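PDB 3RKL: stiv-a81 from Sulfolobus Turreted Icosahedral Virus, which is of unknown function but assembles through a helical bundle, each chain pairing a small antiparallel sheet with two long helices, in a virus of a hyperthermophilic host. Local coordinates for residues L25-I29 and A71-F75; Y15-F20 and H62-Y67. The protein carries 1 engineered substitution. One frame throughout, in Å; residues are numbered along the deposited sequence.

Contact 1: residues L25-I29 and A71-F75; sequences LQEDI and ATSMF. Engineered in segment 71-75: M74 (natural residue Leu).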
ATOM      1  N   LEU A  25      -5.394  23.620  -1.509  1.00 25.78           N
ATOM      2  CA  LEU A  25      -3.944  23.395  -1.554  1.00 24.54           C
ATOM      3  C   LEU A  25      -3.517  22.097  -0.872  1.00 24.23           C
ATOM      4  O   LEU A  25      -2.745  21.326  -1.446  1.00 24.85           O
ATOM      5  CB  LEU A  25      -3.155  24.582  -1.001  1.00 25.64           C
ATOM      6  CG  LEU A  25      -3.206  25.872  -1.823  1.00 26.29           C
ATOM      7  CD1 LEU A  25      -2.414  26.994  -1.154  1.00 32.42           C
ATOM      8  CD2 LEU A  25      -2.689  25.617  -3.246  1.00 31.93           C
ATOM      9  N   GLN A  26      -4.030  21.845   0.331  1.00 24.80           N
ATOM     10  CA  GLN A  26      -3.655  20.641   1.079  1.00 26.73           C
ATOM     11  C   GLN A  26      -3.922  19.380   0.246  1.00 26.02           C
ATOM     12  O   GLN A  26      -3.072  18.487   0.162  1.00 26.30           O
ATOM     13  CB  GLN A  26      -4.391  20.579   2.428  1.00 29.15           C
ATOM     14  CG  GLN A  26      -4.180  19.275   3.225  1.00 32.34           C
ATOM     15  CD  GLN A  26      -2.773  19.136   3.771  1.00 46.78           C
ATOM     16  OE1 GLN A  26      -2.458  19.643   4.856  1.00 40.80           O
ATOM     17  NE2 GLN A  26      -1.922  18.425   3.034  1.00 42.82           N
ATOM     18  N   GLU A  27      -5.092  19.321  -0.380  1.00 24.52           N
ATOM     19  CA  GLU A  27      -5.496  18.159  -1.168  1.00 25.52           C
ATOM     20  C   GLU A  27      -4.784  18.120  -2.509  1.00 23.25           C
ATOM     21  O   GLU A  27      -4.322  17.061  -2.950  1.00 24.40           O
ATOM     22  CB  GLU A  27      -7.018  18.142  -1.379  1.00 30.21           C
ATOM     23  CG  GLU A  27      -7.791  17.799  -0.123  1.00 40.85           C
ATOM     24  CD  GLU A  27      -7.337  16.490   0.494  1.00 47.55           C
ATOM     25  OE1 GLU A  27      -7.442  15.452  -0.192  1.00 41.34           O
ATOM     26  OE2 GLU A  27      -6.869  16.508   1.655  1.00 54.25           O
ATOM     27  N   ASP A  28      -4.691  19.279  -3.152  1.00 23.08           N
ATOM     28  CA  ASP A  28      -4.027  19.394  -4.454  1.00 23.42           C
ATOM     29  C   ASP A  28      -2.551  19.005  -4.379  1.00 20.89           C
ATOM     30  O   ASP A  28      -2.013  18.363  -5.286  1.00 19.45           O
ATOM     31  CB  ASP A  28      -4.147  20.828  -4.996  1.00 23.07           C
ATOM     32  CG  ASP A  28      -5.567  21.193  -5.428  1.00 29.01           C
ATOM     33  OD1 ASP A  28      -6.364  20.302  -5.810  1.00 27.76           O
ATOM     34  OD2 ASP A  28      -5.880  22.394  -5.386  1.00 32.74           O
ATOM     35  N   ILE A  29      -1.880  19.390  -3.294  1.00 18.19           N
ATOM     36  CA  ILE A  29      -0.474  19.027  -3.142  1.00 19.18           C
ATOM     37  C   ILE A  29      -0.321  17.501  -3.062  1.00 16.37           C
ATOM     38  O   ILE A  29       0.525  16.929  -3.748  1.00 16.85           O
ATOM     39  CB  ILE A  29       0.168  19.752  -1.931  1.00 17.38           C
ATOM     40  CG1 ILE A  29       0.323  21.243  -2.255  1.00 19.97           C
ATOM     41  CG2 ILE A  29       1.512  19.136  -1.589  1.00 18.40           C
ATOM     42  CD1 ILE A  29       0.595  22.128  -1.036  1.00 20.69           C
ATOM     43  N   ALA A  71       2.134  25.146  -6.208  1.00 21.29           N
ATOM     44  CA  ALA A  71       1.188  24.877  -5.114  1.00 20.23           C
ATOM     45  C   ALA A  71       1.840  24.938  -3.730  1.00 21.27           C
ATOM     46  O   ALA A  71       1.300  25.553  -2.800  1.00 21.87           O
ATOM     47  CB  ALA A  71       0.495  23.520  -5.324  1.00 21.66           C
ATOM     48  N   THR A  72       3.000  24.304  -3.574  1.00 18.73           N
ATOM     49  CA  THR A  72       3.698  24.361  -2.292  1.00 18.93           C
ATOM     50  C   THR A  72       4.166  25.782  -1.946  1.00 21.36           C
ATOM     51  O   THR A  72       4.253  26.130  -0.785  1.00 22.02           O
ATOM     52  CB  THR A  72       4.890  23.396  -2.225  1.00 18.33           C
ATOM     53  OG1 THR A  72       5.869  23.761  -3.202  1.00 21.00           O
ATOM     54  CG2 THR A  72       4.424  21.950  -2.430  1.00 18.45           C
ATOM     55  N   SER A  73       4.465  26.587  -2.958  1.00 20.93           N
ATOM     56  CA  SER A  73       4.831  27.978  -2.712  1.00 21.65           C
ATOM     57  C   SER A  73       3.641  28.728  -2.146  1.00 25.43           C
ATOM     58  O   SER A  73       3.768  29.471  -1.169  1.00 24.10           O
ATOM     59  CB  SER A  73       5.307  28.659  -3.993  1.00 25.85           C
ATOM     60  OG  SER A  73       5.792  29.961  -3.702  1.00 30.17           O
HETATM   61  N   MSE A  74       2.488  28.534  -2.778  1.00 25.04           N
HETATM   62  CA  MSE A  74       1.239  29.166  -2.315  1.00 26.66           C
HETATM   63  C   MSE A  74       0.911  28.739  -0.879  1.00 22.26           C
HETATM   64  O   MSE A  74       0.404  29.526  -0.079  1.00 27.18           O
HETATM   65  CB  MSE A  74       0.073  28.787  -3.231  1.00 26.66           C
HETATM   66  CG  MSE A  74       0.171  29.286  -4.663  1.00 33.47           C
HETATM   67 SE   MSE A  74      -1.170  28.430  -5.842  0.80 39.56          SE
HETATM   68  CE  MSE A  74      -2.770  28.818  -4.786  1.00 67.28           C
ATOM     69  N   PHE A  75       1.186  27.472  -0.574  1.00 20.58           N
ATOM     70  CA  PHE A  75       0.893  26.868   0.730  1.00 20.50           C
ATOM     71  C   PHE A  75       1.702  27.538   1.842  1.00 23.33           C
ATOM     72  O   PHE A  75       1.166  27.849   2.898  1.00 26.24           O
ATOM     73  CB  PHE A  75       1.169  25.357   0.619  1.00 20.96           C
ATOM     74  CG  PHE A  75       0.491  24.482   1.657  1.00 20.74           C
ATOM     75  CD1 PHE A  75      -0.849  24.605   1.967  1.00 24.81           C
ATOM     76  CD2 PHE A  75       1.206  23.437   2.227  1.00 24.05           C
ATOM     77  CE1 PHE A  75      -1.448  23.741   2.875  1.00 28.64           C
ATOM     78  CE2 PHE A  75       0.621  22.572   3.122  1.00 27.54           C
ATOM     79  CZ  PHE A  75      -0.709  22.728   3.456  1.00 28.55           C
TER
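With chi1 at -159°, which sets CG opposite the backbone N, F75 swings its ring toward the helix that starts at L25, while I29 keeps CG1 beside its own backbone N and, with chi2 extended, sends CD1 out to meet it. The methyl lands over one face of the ring, 3.9 Å from I29 CD1 to the F75 ring centroid and 30° off the normal, a CH-pi contact. A beta-branched residue suits this place because it covers two neighbours at once: I29 CG1, the carbon bearing that methyl, packs 3.8 Å from A71 CB, and the second branch, I29 CG2, touches the methyl of T72. A71 adds only a methyl, which fits against I29 CG1; the local axes lie 9.8 Å apart and run antiparallel at 152°. One turn earlier, L25 splits its two methyls: L25 CD1 rests on the backbone at F75 N, 3.7 Å away, and L25 CD2 meets M74 CE at 3.6 Å; the two side chains cross at about a right angle. M74 is an engineered selenomethionine whose chain, bent at its last torsion, brings the terminal methyl back to the leucine. Q26 flanks the ring instead, OE1 at the edge near its plane, 3.8 Å from F75 CZ, while NE2 bonds to the carbonyl of A40 in a second subunit. T72 turns its hydroxyl to the A69 carbonyl, leaving the methyl for I29. The contact thus joins the start of helix 25-46 to the later part of helix 55-80, with the second subunit's helices packed against I29, T72 and F75, and M74 reaching the loop residues N11 and L22.

Contact 2: residues Y15-F20 and H62-Y67; sequences YGHKEF and HEYAIY
A type I' turn from Y15 to K18, closed by the paired backbone bonds Y15 N to K18 O and K18 N to Y15 O, leads into strand 18-20, whose axis passes 10.4 Å from that of helix 62-67 at 45°. F20 lays its ring on that of Y67 as an offset stack, centroids 4.1 Å apart and planes only 8° from parallel. F20 CB also stands over the centre of the Y67 ring, and E63 O lies over the opposite face, so the phenol ring lies between the F20 side chain and a carbonyl of its own helix. Y64 turns its ring steeply to F20 and completes an aromatic cluster, which L32 of helix 25-46 also touches. This is how the beta-hairpin, with F20 paired through its backbone to I13, is laid upon the long helix 55-80: flat aromatic rings make the sheet-helix interface, and G16 accommodates the positive phi of the turn. At the turn end Y15 reaches the helix. Its ring takes I66 CG2 over one face, a CH-pi contact, while the hydroxyl meets H62 in the plane of the imidazole, Y15 OH to H62 NE2 being 2.7 Å. H62 ND1 bonds to T72 of a second subunit, so both ring nitrogens are engaged. Between these ends E63, extended from a chi1 of 168°, accepts the Y67 hydroxyl at 2.6 Å from Y67 OH to E63 OE2, on the anti side of the carboxylate. Its other oxygen forms a salt bridge with K18, the hydrogen bond within it weak at 3.3 Å from K18 NZ to E63 OE1; the extended lysine crosses E63 at about a right angle. A water donates to both Y15 O and Y67 OH.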
ATOM      1  N   TYR A  15       2.302  28.378 -17.000  1.00 35.64           N
ATOM      2  CA  TYR A  15       3.525  27.705 -17.474  1.00 31.86           C
ATOM      3  C   TYR A  15       3.286  26.976 -18.804  1.00 32.89           C
ATOM      4  O   TYR A  15       2.229  26.392 -19.015  1.00 35.24           O
ATOM      5  CB  TYR A  15       4.016  26.688 -16.420  1.00 32.35           C
ATOM      6  CG  TYR A  15       5.406  26.133 -16.672  1.00 29.32           C
ATOM      7  CD1 TYR A  15       6.551  26.887 -16.376  1.00 26.68           C
ATOM      8  CD2 TYR A  15       5.590  24.844 -17.208  1.00 28.20           C
ATOM      9  CE1 TYR A  15       7.834  26.373 -16.613  1.00 27.35           C
ATOM     10  CE2 TYR A  15       6.861  24.330 -17.449  1.00 29.57           C
ATOM     11  CZ  TYR A  15       7.984  25.089 -17.145  1.00 27.43           C
ATOM     12  OH  TYR A  15       9.239  24.568 -17.376  1.00 31.40           O
ATOM     13  N   GLY A  16       4.281  27.009 -19.685  1.00 38.32           N
ATOM     14  CA  GLY A  16       4.272  26.210 -20.930  1.00 43.72           C
ATOM     15  C   GLY A  16       2.978  26.188 -21.739  1.00 47.69           C
ATOM     16  O   GLY A  16       2.479  25.116 -22.110  1.00 48.93           O
ATOM     17  N   HIS A  17       2.445  27.378 -22.006  1.00 39.51           N
ATOM     18  CA  HIS A  17       1.212  27.578 -22.803  1.00 42.29           C
ATOM     19  C   HIS A  17      -0.070  27.153 -22.076  1.00 43.06           C
ATOM     20  O   HIS A  17      -1.142  27.108 -22.685  1.00 42.67           O
ATOM     21  CB  HIS A  17       1.278  26.880 -24.185  1.00 46.89           C
ATOM     22  CG  HIS A  17       2.483  27.237 -25.004  1.00 44.02           C
ATOM     23  ND1 HIS A  17       2.585  28.414 -25.719  1.00 45.08           N
ATOM     24  CD2 HIS A  17       3.622  26.547 -25.257  1.00 44.48           C
ATOM     25  CE1 HIS A  17       3.745  28.444 -26.351  1.00 55.12           C
ATOM     26  NE2 HIS A  17       4.391  27.322 -26.091  1.00 48.02           N
ATOM     27  N   LYS A  18       0.035  26.859 -20.780  1.00 40.30           N
ATOM     28  CA  LYS A  18      -1.112  26.393 -20.000  1.00 45.46           C
ATOM     29  C   LYS A  18      -1.297  27.174 -18.690  1.00 44.86           C
ATOM     30  O   LYS A  18      -0.360  27.782 -18.173  1.00 42.99           O
ATOM     31  CB  LYS A  18      -0.975  24.895 -19.709  1.00 44.11           C
ATOM     32  CG  LYS A  18      -0.830  24.037 -20.958  1.00 51.91           C
ATOM     33  CD  LYS A  18      -0.758  22.555 -20.654  1.00 52.15           C
ATOM     34  CE  LYS A  18      -0.550  21.747 -21.928  1.00 62.26           C
ATOM     35  NZ  LYS A  18      -0.304  20.302 -21.667  1.00 70.00           N
ATOM     36  N   GLU A  19      -2.530  27.150 -18.180  1.00 46.97           N
ATOM     37  CA  GLU A  19      -2.887  27.751 -16.889  1.00 46.43           C
ATOM     38  C   GLU A  19      -3.496  26.668 -16.003  1.00 44.42           C
ATOM     39  O   GLU A  19      -4.330  25.897 -16.468  1.00 48.32           O
ATOM     40  CB  GLU A  19      -3.897  28.889 -17.070  1.00 49.97           C
ATOM     41  CG  GLU A  19      -3.288  30.282 -16.968  1.00 60.68           C
ATOM     42  CD  GLU A  19      -4.186  31.371 -17.530  1.00 71.28           C
ATOM     43  OE1 GLU A  19      -5.421  31.267 -17.379  1.00 84.65           O
ATOM     44  OE2 GLU A  19      -3.656  32.336 -18.120  1.00 73.21           O
ATOM     45  N   PHE A  20      -3.087  26.625 -14.735  1.00 38.82           N
ATOM     46  CA  PHE A  20      -3.541  25.582 -13.808  1.00 36.84           C
ATOM     47  C   PHE A  20      -4.037  26.195 -12.501  1.00 31.40           C
ATOM     48  O   PHE A  20      -3.280  26.865 -11.803  1.00 29.29           O
ATOM     49  CB  PHE A  20      -2.404  24.610 -13.524  1.00 35.59           C
ATOM     50  CG  PHE A  20      -2.831  23.358 -12.815  1.00 32.82           C
ATOM     51  CD1 PHE A  20      -3.360  22.290 -13.529  1.00 42.45           C
ATOM     52  CD2 PHE A  20      -2.685  23.231 -11.442  1.00 28.80           C
ATOM     53  CE1 PHE A  20      -3.743  21.125 -12.881  1.00 45.01           C
ATOM     54  CE2 PHE A  20      -3.073  22.071 -10.792  1.00 39.79           C
ATOM     55  CZ  PHE A  20      -3.602  21.019 -11.517  1.00 34.75           C
ATOM     56  N   HIS A  62       6.760  16.671 -16.128  1.00 20.19           N
ATOM     57  CA  HIS A  62       7.340  17.960 -15.807  1.00 21.19           C
ATOM     58  C   HIS A  62       6.268  18.992 -15.469  1.00 20.80           C
ATOM     59  O   HIS A  62       6.394  19.727 -14.508  1.00 18.85           O
ATOM     60  CB  HIS A  62       8.206  18.461 -16.956  1.00 24.29           C
ATOM     61  CG  HIS A  62       8.776  19.820 -16.716  1.00 22.77           C
ATOM     62  ND1 HIS A  62       9.492  20.130 -15.582  1.00 24.09           N
ATOM     63  CD2 HIS A  62       8.728  20.951 -17.455  1.00 24.46           C
ATOM     64  CE1 HIS A  62       9.853  21.401 -15.629  1.00 27.17           C
ATOM     65  NE2 HIS A  62       9.416  21.916 -16.763  1.00 25.09           N
ATOM     66  N   GLU A  63       5.222  19.027 -16.278  1.00 22.57           N
ATOM     67  CA  GLU A  63       4.110  19.955 -16.077  1.00 22.98           C
ATOM     68  C   GLU A  63       3.539  19.840 -14.662  1.00 21.22           C
ATOM     69  O   GLU A  63       3.402  20.829 -13.932  1.00 20.17           O
ATOM     70  CB  GLU A  63       3.045  19.653 -17.138  1.00 26.22           C
ATOM     71  CG  GLU A  63       1.719  20.284 -16.952  1.00 34.55           C
ATOM     72  CD  GLU A  63       0.721  19.942 -18.069  1.00 35.31           C
ATOM     73  OE1 GLU A  63       1.010  19.065 -18.927  1.00 37.52           O
ATOM     74  OE2 GLU A  63      -0.367  20.564 -18.077  1.00 42.45           O
ATOM     75  N   TYR A  64       3.200  18.617 -14.276  1.00 19.16           N
ATOM     76  CA  TYR A  64       2.589  18.394 -12.960  1.00 18.86           C
ATOM     77  C   TYR A  64       3.570  18.679 -11.820  1.00 17.47           C
ATOM     78  O   TYR A  64       3.166  19.181 -10.784  1.00 18.78           O
ATOM     79  CB  TYR A  64       1.933  17.010 -12.887  1.00 18.37           C
ATOM     80  CG  TYR A  64       0.543  17.071 -13.458  1.00 21.56           C
ATOM     81  CD1 TYR A  64      -0.541  17.313 -12.627  1.00 27.46           C
ATOM     82  CD2 TYR A  64       0.314  16.971 -14.826  1.00 28.01           C
ATOM     83  CE1 TYR A  64      -1.821  17.417 -13.122  1.00 27.89           C
ATOM     84  CE2 TYR A  64      -0.978  17.084 -15.339  1.00 28.73           C
ATOM     85  CZ  TYR A  64      -2.036  17.318 -14.471  1.00 30.51           C
ATOM     86  OH  TYR A  64      -3.318  17.428 -14.942  1.00 38.17           O
ATOM     87  N   ALA A  65       4.859  18.415 -12.024  1.00 16.67           N
ATOM     88  CA  ALA A  65       5.875  18.776 -11.034  1.00 15.42           C
ATOM     89  C   ALA A  65       5.968  20.302 -10.871  1.00 17.08           C
ATOM     90  O   ALA A  65       6.174  20.810  -9.768  1.00 18.25           O
ATOM     91  CB  ALA A  65       7.233  18.187 -11.419  1.00 16.89           C
ATOM     92  N   ILE A  66       5.814  21.028 -11.977  1.00 17.11           N
ATOM     93  CA  ILE A  66       5.805  22.495 -11.944  1.00 17.08           C
ATOM     94  C   ILE A  66       4.587  22.996 -11.136  1.00 17.16           C
ATOM     95  O   ILE A  66       4.725  23.874 -10.277  1.00 18.44           O
ATOM     96  CB  ILE A  66       5.830  23.093 -13.363  1.00 17.91           C
ATOM     97  CG1 ILE A  66       7.226  22.938 -13.983  1.00 21.59           C
ATOM     98  CG2 ILE A  66       5.383  24.567 -13.352  1.00 20.65           C
ATOM     99  CD1 ILE A  66       8.279  23.915 -13.449  1.00 26.59           C
ATOM    100  N   TYR A  67       3.421  22.407 -11.381  1.00 17.99           N
ATOM    101  CA  TYR A  67       2.198  22.806 -10.661  1.00 20.04           C
ATOM    102  C   TYR A  67       2.348  22.545  -9.157  1.00 18.72           C
ATOM    103  O   TYR A  67       1.935  23.352  -8.313  1.00 19.81           O
ATOM    104  CB  TYR A  67       0.989  22.060 -11.198  1.00 21.42           C
ATOM    105  CG  TYR A  67       0.717  22.273 -12.674  1.00 19.50           C
ATOM    106  CD1 TYR A  67       1.149  23.424 -13.336  1.00 22.23           C
ATOM    107  CD2 TYR A  67       0.018  21.326 -13.399  1.00 22.76           C
ATOM    108  CE1 TYR A  67       0.910  23.604 -14.675  1.00 27.19           C
ATOM    109  CE2 TYR A  67      -0.248  21.518 -14.744  1.00 26.99           C
ATOM    110  CZ  TYR A  67       0.207  22.649 -15.369  1.00 24.55           C
ATOM    111  OH  TYR A  67      -0.051  22.807 -16.722  1.00 28.57           O
TER
HETATM  112  O   HOH W   1       2.227  23.846 -18.189  1.00 23.16           O

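From the N terminus the chain runs through strands 3-9, 12-15 and 18-21, turns into helix 25-46 and returns along helix 55-80. Contact 2 opens first, at the hairpin turn, and closes when helix 55-80 reaches residues 62-67; contact 1 opens at the start of helix 25-46 and closes later on that same second helix, at 71-75. Neither loop nests inside the other: they cross, each spanning 41 residues between its segments. Helix 55-80 is therefore the shared spine, carrying the sheet on its first half and the start of helix 25-46 further on. The centres lie about 14 Å apart, and both contacts touch the second subunit.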